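Local coordinates for protein glyoxylate reductase (Paecilomyces sp. J18, PDB 3WNV) that probably reduces glyoxylate to glycolate with a nicotinamide cofactor, as a fungal member of the D-isomer specific 2-hydroxyacid dehydrogenase family, at residues I12-V26 / E304-E316. Sequence-based numbering, arbitrary orientation.
Sequences IVHARAEWEALSSLV and ELLVLNNLRSAIE
The carboxylate of Glu304 receives two consecutive backbone N-H groups from the turn that leads into helix 16-21. Val13 N meets OE2 at 2.9 Å in a nearly straight bond (177°), on the syn side and somewhat out of the carboxylate plane; His14 N gives a shorter, more bent bond of 2.7 Å to OE1, whose syn lone pair it uses. The Glu304 chain runs extended beyond CG (chi2 -177°), which carries both oxygens across to the turn. Ile12 CG2 packs against OE1 of Glu304 at 3.7 Å.

Next along the helices, Leu308 divides its methyls: CD1 rests on Ala15 CB at 3.7 Å, while CD2 touches the edge of the Trp19 ring and Leu22 CD1. Leu305 CD2 lies against the bent Glu18 side chain, 3.5 Å from its CG. Farther on, Leu22 CD2 sits over one face of the Arg312 guanidinium, toward its rim, 3.8 Å from NH2. That same NH2 donates to a water that in turn donates to Glu18 O, while NH1 forms a salt bridge with Glu316 OE2 at 2.9 Å. Ile315 CG2 closes the far end between Leu25 CB and Val26 CG1.

Helix 16-21 and the 304-316 segment run almost parallel, 9° apart. Behind them, Trp19 packs on strand 5-9 and Leu311 on strands 51-57 and 81-85; 304-316, from the chain's end, thus completes the domain built by the N-terminal part, as in other family members. His14 NE2 bonds to Gln300, one turn before Glu304.

A glutamine in place of Glu304 would probably leave one of the two N-H groups facing an amide NH2 instead of an acceptor. A buried carboxylate thus ties the entry to helix 16-21 to the C-terminal helix, and the two N-H groups probably stabilise its negative charge.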
ATOM      1  N   ILE A  12     -18.278   4.992  -1.166  1.00 13.68           N
ATOM      2  CA  ILE A  12     -17.830   4.960  -2.552  1.00 16.03           C
ATOM      3  C   ILE A  12     -17.898   6.419  -3.044  1.00 16.05           C
ATOM      4  O   ILE A  12     -18.936   7.074  -2.948  1.00 17.03           O
ATOM      5  CB  ILE A  12     -18.688   3.975  -3.412  1.00 14.32           C
ATOM      6  CG1 ILE A  12     -18.330   2.513  -3.042  1.00 15.88           C
ATOM      7  CG2 ILE A  12     -18.522   4.247  -4.884  1.00 14.90           C
ATOM      8  CD1 ILE A  12     -19.244   1.444  -3.679  1.00 16.18           C
ATOM      9  N   VAL A  13     -16.754   6.915  -3.493  1.00 11.82           N
ATOM     10  CA  VAL A  13     -16.573   8.336  -3.759  1.00 13.11           C
ATOM     11  C   VAL A  13     -16.824   8.653  -5.212  1.00 16.39           C
ATOM     12  O   VAL A  13     -17.509   9.637  -5.535  1.00 18.89           O
ATOM     13  CB  VAL A  13     -15.147   8.786  -3.410  1.00 17.85           C
ATOM     14  CG1 VAL A  13     -14.994  10.296  -3.655  1.00 15.96           C
ATOM     15  CG2 VAL A  13     -14.773   8.403  -1.976  1.00 21.51           C
ATOM     16  N   HIS A  14     -16.289   7.828  -6.104  1.00 14.14           N
ATOM     17  CA  HIS A  14     -16.262   8.200  -7.519  1.00 14.56           C
ATOM     18  C   HIS A  14     -17.187   7.379  -8.391  1.00 22.09           C
ATOM     19  O   HIS A  14     -17.478   7.785  -9.514  1.00 19.26           O
ATOM     20  CB  HIS A  14     -14.854   8.076  -8.093  1.00 11.95           C
ATOM     21  CG  HIS A  14     -13.824   8.819  -7.314  1.00 15.21           C
ATOM     22  ND1 HIS A  14     -13.694  10.189  -7.386  1.00 17.51           N
ATOM     23  CD2 HIS A  14     -12.887   8.388  -6.435  1.00 15.42           C
ATOM     24  CE1 HIS A  14     -12.704  10.567  -6.585  1.00 20.41           C
ATOM     25  NE2 HIS A  14     -12.214   9.495  -5.986  1.00 14.62           N
ATOM     26  N   ALA A  15     -17.621   6.224  -7.896  1.00 17.56           N
ATOM     27  CA  ALA A  15     -18.293   5.257  -8.753  1.00 17.21           C
ATOM     28  C   ALA A  15     -19.664   4.886  -8.215  1.00 17.02           C
ATOM     29  O   ALA A  15     -20.111   3.742  -8.369  1.00 15.57           O
ATOM     30  CB  ALA A  15     -17.441   4.043  -8.920  1.00 14.99           C
ATOM     31  N   ARG A  16     -20.341   5.868  -7.605  1.00 15.37           N
ATOM     32  CA  ARG A  16     -21.650   5.640  -7.035  1.00 15.52           C
ATOM     33  C   ARG A  16     -22.620   5.107  -8.098  1.00 16.28           C
ATOM     34  O   ARG A  16     -23.440   4.252  -7.804  1.00 17.66           O
ATOM     35  CB  ARG A  16     -22.217   6.920  -6.400  1.00 19.19           C
ATOM     36  CG  ARG A  16     -21.649   7.263  -5.025  1.00 18.76           C
ATOM     37  CD  ARG A  16     -22.028   6.236  -3.913  1.00 21.50           C
ATOM     38  NE  ARG A  16     -23.453   5.881  -3.821  1.00 25.82           N
ATOM     39  CZ  ARG A  16     -24.007   5.239  -2.784  1.00 27.37           C
ATOM     40  NH1 ARG A  16     -23.289   4.905  -1.723  1.00 27.80           N
ATOM     41  NH2 ARG A  16     -25.285   4.944  -2.793  1.00 29.78           N
ATOM     42  N   ALA A  17     -22.538   5.620  -9.329  1.00 19.98           N
ATOM     43  CA  ALA A  17     -23.430   5.164 -10.405  1.00 22.40           C
ATOM     44  C   ALA A  17     -23.306   3.676 -10.678  1.00 20.73           C
ATOM     45  O   ALA A  17     -24.311   2.993 -10.885  1.00 19.43           O
ATOM     46  CB  ALA A  17     -23.160   5.927 -11.665  1.00 19.66           C
ATOM     47  N   GLU A  18     -22.072   3.189 -10.656  1.00 18.92           N
ATOM     48  CA  GLU A  18     -21.772   1.782 -10.931  1.00 18.09           C
ATOM     49  C   GLU A  18     -22.261   0.906  -9.785  1.00 16.24           C
ATOM     50  O   GLU A  18     -22.697  -0.223 -10.015  1.00 18.24           O
ATOM     51  CB  GLU A  18     -20.268   1.592 -11.180  1.00 16.19           C
ATOM     52  CG  GLU A  18     -19.790   2.096 -12.579  1.00 24.04           C
ATOM     53  CD  GLU A  18     -19.624   3.614 -12.705  1.00 28.27           C
ATOM     54  OE1 GLU A  18     -19.725   4.348 -11.691  1.00 23.08           O
ATOM     55  OE2 GLU A  18     -19.363   4.089 -13.841  1.00 35.34           O
ATOM     56  N   TRP A  19     -22.169   1.405  -8.544  1.00 16.66           N
ATOM     57  CA  TRP A  19     -22.732   0.691  -7.401  1.00 15.93           C
ATOM     58  C   TRP A  19     -24.252   0.621  -7.544  1.00 16.52           C
ATOM     59  O   TRP A  19     -24.816  -0.464  -7.495  1.00 16.72           O
ATOM     60  CB  TRP A  19     -22.323   1.358  -6.064  1.00 15.89           C
ATOM     61  CG  TRP A  19     -23.134   0.897  -4.855  1.00 15.16           C
ATOM     62  CD1 TRP A  19     -24.135   1.591  -4.237  1.00 21.09           C
ATOM     63  CD2 TRP A  19     -22.996  -0.329  -4.117  1.00 16.47           C
ATOM     64  NE1 TRP A  19     -24.629   0.883  -3.190  1.00 18.76           N
ATOM     65  CE2 TRP A  19     -23.955  -0.304  -3.087  1.00 16.97           C
ATOM     66  CE3 TRP A  19     -22.168  -1.449  -4.246  1.00 16.74           C
ATOM     67  CZ2 TRP A  19     -24.105  -1.353  -2.157  1.00 17.17           C
ATOM     68  CZ3 TRP A  19     -22.315  -2.495  -3.340  1.00 17.65           C
ATOM     69  CH2 TRP A  19     -23.279  -2.440  -2.303  1.00 15.98           C
ATOM     70  N   GLU A  20     -24.913   1.759  -7.756  1.00 16.82           N
ATOM     71  CA  GLU A  20     -26.376   1.760  -7.862  1.00 17.29           C
ATOM     72  C   GLU A  20     -26.859   0.848  -8.977  1.00 18.35           C
ATOM     73  O   GLU A  20     -27.914   0.224  -8.870  1.00 19.94           O
ATOM     74  CB  GLU A  20     -26.896   3.170  -8.096  1.00 24.21           C
ATOM     75  CG  GLU A  20     -26.499   4.143  -6.994  1.00 30.97           C
ATOM     76  CD  GLU A  20     -27.274   3.961  -5.695  1.00 39.87           C
ATOM     77  OE1 GLU A  20     -28.127   3.040  -5.584  1.00 42.86           O
ATOM     78  OE2 GLU A  20     -27.031   4.778  -4.777  1.00 43.15           O
ATOM     79  N   ALA A  21     -26.079   0.766 -10.046  1.00 20.18           N
ATOM     80  CA  ALA A  21     -26.441  -0.096 -11.167  1.00 22.37           C
ATOM     81  C   ALA A  21     -26.594  -1.577 -10.781  1.00 24.18           C
ATOM     82  O   ALA A  21     -27.344  -2.304 -11.409  1.00 25.92           O
ATOM     83  CB  ALA A  21     -25.439   0.071 -12.280  1.00 23.29           C
ATOM     84  N   LEU A  22     -25.890  -2.027  -9.750  1.00 19.96           N
ATOM     85  CA  LEU A  22     -26.001  -3.431  -9.312  1.00 18.32           C
ATOM     86  C   LEU A  22     -27.348  -3.780  -8.719  1.00 17.97           C
ATOM     87  O   LEU A  22     -27.620  -4.949  -8.440  1.00 20.60           O
ATOM     88  CB  LEU A  22     -24.911  -3.775  -8.279  1.00 16.82           C
ATOM     89  CG  LEU A  22     -23.464  -3.622  -8.750  1.00 21.18           C
ATOM     90  CD1 LEU A  22     -22.522  -3.691  -7.541  1.00 21.76           C
ATOM     91  CD2 LEU A  22     -23.094  -4.703  -9.765  1.00 23.42           C
ATOM     92  N   SER A  23     -28.202  -2.783  -8.527  1.00 23.14           N
ATOM     93  CA  SER A  23     -29.527  -3.047  -7.959  1.00 19.46           C
ATOM     94  C   SER A  23     -30.407  -3.866  -8.879  1.00 24.86           C
ATOM     95  O   SER A  23     -31.406  -4.435  -8.442  1.00 25.63           O
ATOM     96  CB  SER A  23     -30.213  -1.750  -7.563  1.00 24.37           C
ATOM     97  OG  SER A  23     -30.726  -1.087  -8.693  1.00 31.90           O
ATOM     98  N   SER A  24     -30.044  -3.944 -10.157  1.00 19.28           N
ATOM     99  CA  SER A  24     -30.773  -4.824 -11.063  1.00 26.99           C
ATOM    100  C   SER A  24     -30.503  -6.297 -10.749  1.00 27.07           C
ATOM    101  O   SER A  24     -31.279  -7.160 -11.132  1.00 28.67           O
ATOM    102  CB  SER A  24     -30.405  -4.525 -12.515  1.00 33.42           C
ATOM    103  OG  SER A  24     -29.098  -4.991 -12.787  1.00 34.79           O
ATOM    104  N   LEU A  25     -29.399  -6.569 -10.057  1.00 21.68           N
ATOM    105  CA  LEU A  25     -29.014  -7.931  -9.701  1.00 23.17           C
ATOM    106  C   LEU A  25     -29.291  -8.284  -8.249  1.00 22.84           C
ATOM    107  O   LEU A  25     -29.629  -9.419  -7.957  1.00 24.20           O
ATOM    108  CB  LEU A  25     -27.508  -8.143  -9.947  1.00 21.85           C
ATOM    109  CG  LEU A  25     -26.973  -7.755 -11.324  1.00 30.61           C
ATOM    110  CD1 LEU A  25     -25.446  -7.864 -11.401  1.00 30.81           C
ATOM    111  CD2 LEU A  25     -27.611  -8.592 -12.395  1.00 36.42           C
ATOM    112  N   VAL A  26     -29.077  -7.343  -7.323  1.00 17.45           N
ATOM    113  CA  VAL A  26     -29.161  -7.691  -5.901  1.00 18.19           C
ATOM    114  C   VAL A  26     -29.730  -6.515  -5.113  1.00 20.98           C
ATOM    115  O   VAL A  26     -29.743  -5.397  -5.597  1.00 22.06           O
ATOM    116  CB  VAL A  26     -27.739  -7.984  -5.306  1.00 18.57           C
ATOM    117  CG1 VAL A  26     -27.201  -9.333  -5.782  1.00 21.51           C
ATOM    118  CG2 VAL A  26     -26.765  -6.838  -5.634  1.00 18.83           C
ATOM    119  N   GLU A 304     -11.951   1.908  -7.420  1.00  9.78           N
ATOM    120  CA  GLU A 304     -13.391   1.621  -7.234  1.00  9.13           C
ATOM    121  C   GLU A 304     -14.036   0.794  -8.351  1.00 10.75           C
ATOM    122  O   GLU A 304     -14.812  -0.129  -8.048  1.00 11.36           O
ATOM    123  CB  GLU A 304     -14.168   2.902  -6.965  1.00 11.44           C
ATOM    124  CG  GLU A 304     -13.815   3.495  -5.631  1.00 13.16           C
ATOM    125  CD  GLU A 304     -14.605   4.726  -5.264  1.00 13.29           C
ATOM    126  OE1 GLU A 304     -15.229   5.369  -6.141  1.00 14.68           O
ATOM    127  OE2 GLU A 304     -14.561   5.100  -4.076  1.00 14.42           O
ATOM    128  N   LEU A 305     -13.786   1.151  -9.609  1.00 13.57           N
ATOM    129  CA  LEU A 305     -14.392   0.446 -10.738  1.00 17.92           C
ATOM    130  C   LEU A 305     -13.949  -1.015 -10.784  1.00 13.94           C
ATOM    131  O   LEU A 305     -14.752  -1.902 -11.117  1.00 14.69           O
ATOM    132  CB  LEU A 305     -14.102   1.159 -12.065  1.00 15.92           C
ATOM    133  CG  LEU A 305     -14.787   2.510 -12.243  1.00 17.81           C
ATOM    134  CD1 LEU A 305     -14.339   3.158 -13.548  1.00 19.79           C
ATOM    135  CD2 LEU A 305     -16.289   2.365 -12.220  1.00 15.81           C
ATOM    136  N   LEU A 306     -12.673  -1.259 -10.464  1.00 12.79           N
ATOM    137  CA  LEU A 306     -12.147  -2.624 -10.406  1.00 12.74           C
ATOM    138  C   LEU A 306     -12.839  -3.454  -9.330  1.00 11.17           C
ATOM    139  O   LEU A 306     -13.192  -4.602  -9.562  1.00 12.64           O
ATOM    140  CB  LEU A 306     -10.615  -2.623 -10.190  1.00 14.92           C
ATOM    141  CG  LEU A 306      -9.921  -3.999 -10.178  1.00 13.90           C
ATOM    142  CD1 LEU A 306     -10.228  -4.828 -11.436  1.00 13.05           C
ATOM    143  CD2 LEU A 306      -8.443  -3.741 -10.031  1.00 16.38           C
ATOM    144  N   VAL A 307     -13.070  -2.874  -8.156  1.00 10.53           N
ATOM    145  CA  VAL A 307     -13.806  -3.585  -7.118  1.00 13.25           C
ATOM    146  C   VAL A 307     -15.232  -3.889  -7.565  1.00 12.42           C
ATOM    147  O   VAL A 307     -15.750  -4.995  -7.343  1.00 13.33           O
ATOM    148  CB  VAL A 307     -13.836  -2.767  -5.801  1.00 10.04           C
ATOM    149  CG1 VAL A 307     -14.460  -3.599  -4.668  1.00 11.14           C
ATOM    150  CG2 VAL A 307     -12.416  -2.362  -5.411  1.00 12.53           C
ATOM    151  N   LEU A 308     -15.872  -2.922  -8.233  1.00 10.88           N
ATOM    152  CA  LEU A 308     -17.270  -3.083  -8.586  1.00 14.38           C
ATOM    153  C   LEU A 308     -17.390  -4.094  -9.721  1.00 14.07           C
ATOM    154  O   LEU A 308     -18.377  -4.806  -9.804  1.00 15.16           O
ATOM    155  CB  LEU A 308     -17.923  -1.732  -8.908  1.00 15.25           C
ATOM    156  CG  LEU A 308     -18.104  -0.870  -7.637  1.00 14.76           C
ATOM    157  CD1 LEU A 308     -18.363   0.599  -7.996  1.00 20.04           C
ATOM    158  CD2 LEU A 308     -19.230  -1.401  -6.745  1.00 18.32           C
ATOM    159  N   ASN A 309     -16.375  -4.151 -10.590  1.00 16.01           N
ATOM    160  CA  ASN A 309     -16.361  -5.157 -11.648  1.00 16.55           C
ATOM    161  C   ASN A 309     -16.144  -6.570 -11.109  1.00 13.26           C
ATOM    162  O   ASN A 309     -16.726  -7.527 -11.623  1.00 17.38           O
ATOM    163  CB  ASN A 309     -15.331  -4.789 -12.728  1.00 20.39           C
ATOM    164  CG  ASN A 309     -15.838  -3.697 -13.650  1.00 27.02           C
ATOM    165  OD1 ASN A 309     -17.024  -3.624 -13.910  1.00 29.92           O
ATOM    166  ND2 ASN A 309     -14.945  -2.828 -14.119  1.00 32.57           N
ATOM    167  N   ASN A 310     -15.283  -6.698 -10.098  1.00 13.22           N
ATOM    168  CA  ASN A 310     -15.175  -7.949  -9.354  1.00 14.13           C
ATOM    169  C   ASN A 310     -16.513  -8.359  -8.747  1.00 16.87           C
ATOM    170  O   ASN A 310     -16.925  -9.491  -8.888  1.00 14.68           O
ATOM    171  CB  ASN A 310     -14.141  -7.840  -8.241  1.00 14.10           C
ATOM    172  CG  ASN A 310     -12.756  -8.191  -8.710  1.00 18.14           C
ATOM    173  OD1 ASN A 310     -12.429  -9.382  -8.864  1.00 15.83           O
ATOM    174  ND2 ASN A 310     -11.922  -7.171  -8.941  1.00 14.65           N
ATOM    175  N   LEU A 311     -17.182  -7.433  -8.059  1.00 15.63           N
ATOM    176  CA  LEU A 311     -18.510  -7.710  -7.516  1.00 19.19           C
ATOM    177  C   LEU A 311     -19.519  -8.193  -8.546  1.00 17.48           C
ATOM    178  O   LEU A 311     -20.256  -9.151  -8.328  1.00 16.58           O
ATOM    179  CB  LEU A 311     -19.067  -6.460  -6.842  1.00 23.34           C
ATOM    180  CG  LEU A 311     -18.482  -6.214  -5.480  1.00 30.85           C
ATOM    181  CD1 LEU A 311     -18.715  -4.769  -5.030  1.00 36.79           C
ATOM    182  CD2 LEU A 311     -19.095  -7.209  -4.524  1.00 29.53           C
ATOM    183  N   ARG A 312     -19.582  -7.501  -9.663  1.00 15.60           N
ATOM    184  CA  ARG A 312     -20.536  -7.844 -10.699  1.00 18.50           C
ATOM    185  C   ARG A 312     -20.228  -9.233 -11.263  1.00 20.39           C
ATOM    186  O   ARG A 312     -21.137 -10.048 -11.474  1.00 20.43           O
ATOM    187  CB  ARG A 312     -20.524  -6.777 -11.802  1.00 15.62           C
ATOM    188  CG  ARG A 312     -21.449  -7.121 -12.955  1.00 22.01           C
ATOM    189  CD  ARG A 312     -21.413  -6.030 -14.008  1.00 27.54           C
ATOM    190  NE  ARG A 312     -22.100  -4.813 -13.567  1.00 32.81           N
ATOM    191  CZ  ARG A 312     -23.424  -4.646 -13.653  1.00 34.91           C
ATOM    192  NH1 ARG A 312     -24.174  -5.624 -14.141  1.00 36.07           N
ATOM    193  NH2 ARG A 312     -24.002  -3.515 -13.251  1.00 29.99           N
ATOM    194  N   SER A 313     -18.946  -9.517 -11.460  1.00 19.30           N
ATOM    195  CA  SER A 313     -18.537 -10.837 -11.943  1.00 24.09           C
ATOM    196  C   SER A 313     -18.918 -11.917 -10.936  1.00 19.01           C
ATOM    197  O   SER A 313     -19.394 -12.994 -11.304  1.00 19.57           O
ATOM    198  CB  SER A 313     -17.022 -10.856 -12.160  1.00 25.09           C
ATOM    199  OG  SER A 313     -16.622 -12.077 -12.767  1.00 30.72           O
ATOM    200  N   ALA A 314     -18.724 -11.621  -9.660  1.00 20.72           N
ATOM    201  CA  ALA A 314     -19.031 -12.593  -8.606  1.00 19.74           C
ATOM    202  C   ALA A 314     -20.518 -12.942  -8.602  1.00 19.52           C
ATOM    203  O   ALA A 314     -20.910 -14.117  -8.611  1.00 20.21           O
ATOM    204  CB  ALA A 314     -18.617 -12.052  -7.274  1.00 15.00           C
ATOM    205  N   ILE A 315     -21.341 -11.906  -8.599  1.00 18.05           N
ATOM    206  CA  ILE A 315     -22.794 -12.052  -8.646  1.00 18.50           C
ATOM    207  C   ILE A 315     -23.284 -12.737  -9.924  1.00 21.45           C
ATOM    208  O   ILE A 315     -24.092 -13.648  -9.858  1.00 23.91           O
ATOM    209  CB  ILE A 315     -23.480 -10.669  -8.452  1.00 22.71           C
ATOM    210  CG1 ILE A 315     -23.142 -10.113  -7.063  1.00 19.41           C
ATOM    211  CG2 ILE A 315     -25.017 -10.792  -8.630  1.00 23.10           C
ATOM    212  CD1 ILE A 315     -23.396  -8.631  -6.947  1.00 22.83           C
ATOM    213  N   GLU A 316     -22.808 -12.302 -11.088  1.00 20.24           N
ATOM    214  CA  GLU A 316     -23.360 -12.806 -12.348  1.00 27.97           C
ATOM    215  C   GLU A 316     -22.819 -14.187 -12.719  1.00 27.74           C
ATOM    216  O   GLU A 316     -23.564 -15.043 -13.194  1.00 28.79           O
ATOM    217  CB  GLU A 316     -23.076 -11.827 -13.507  1.00 25.61           C
ATOM    218  CG  GLU A 316     -23.857 -10.509 -13.464  1.00 32.14           C
ATOM    219  CD  GLU A 316     -23.442  -9.519 -14.559  1.00 38.54           C
ATOM    220  OE1 GLU A 316     -22.399  -9.726 -15.234  1.00 38.01           O
ATOM    221  OE2 GLU A 316     -24.155  -8.506 -14.737  1.00 40.88           O
TER
HETATM  222  O   HOH W   1     -22.101  -1.716 -12.208  1.00 30.22           O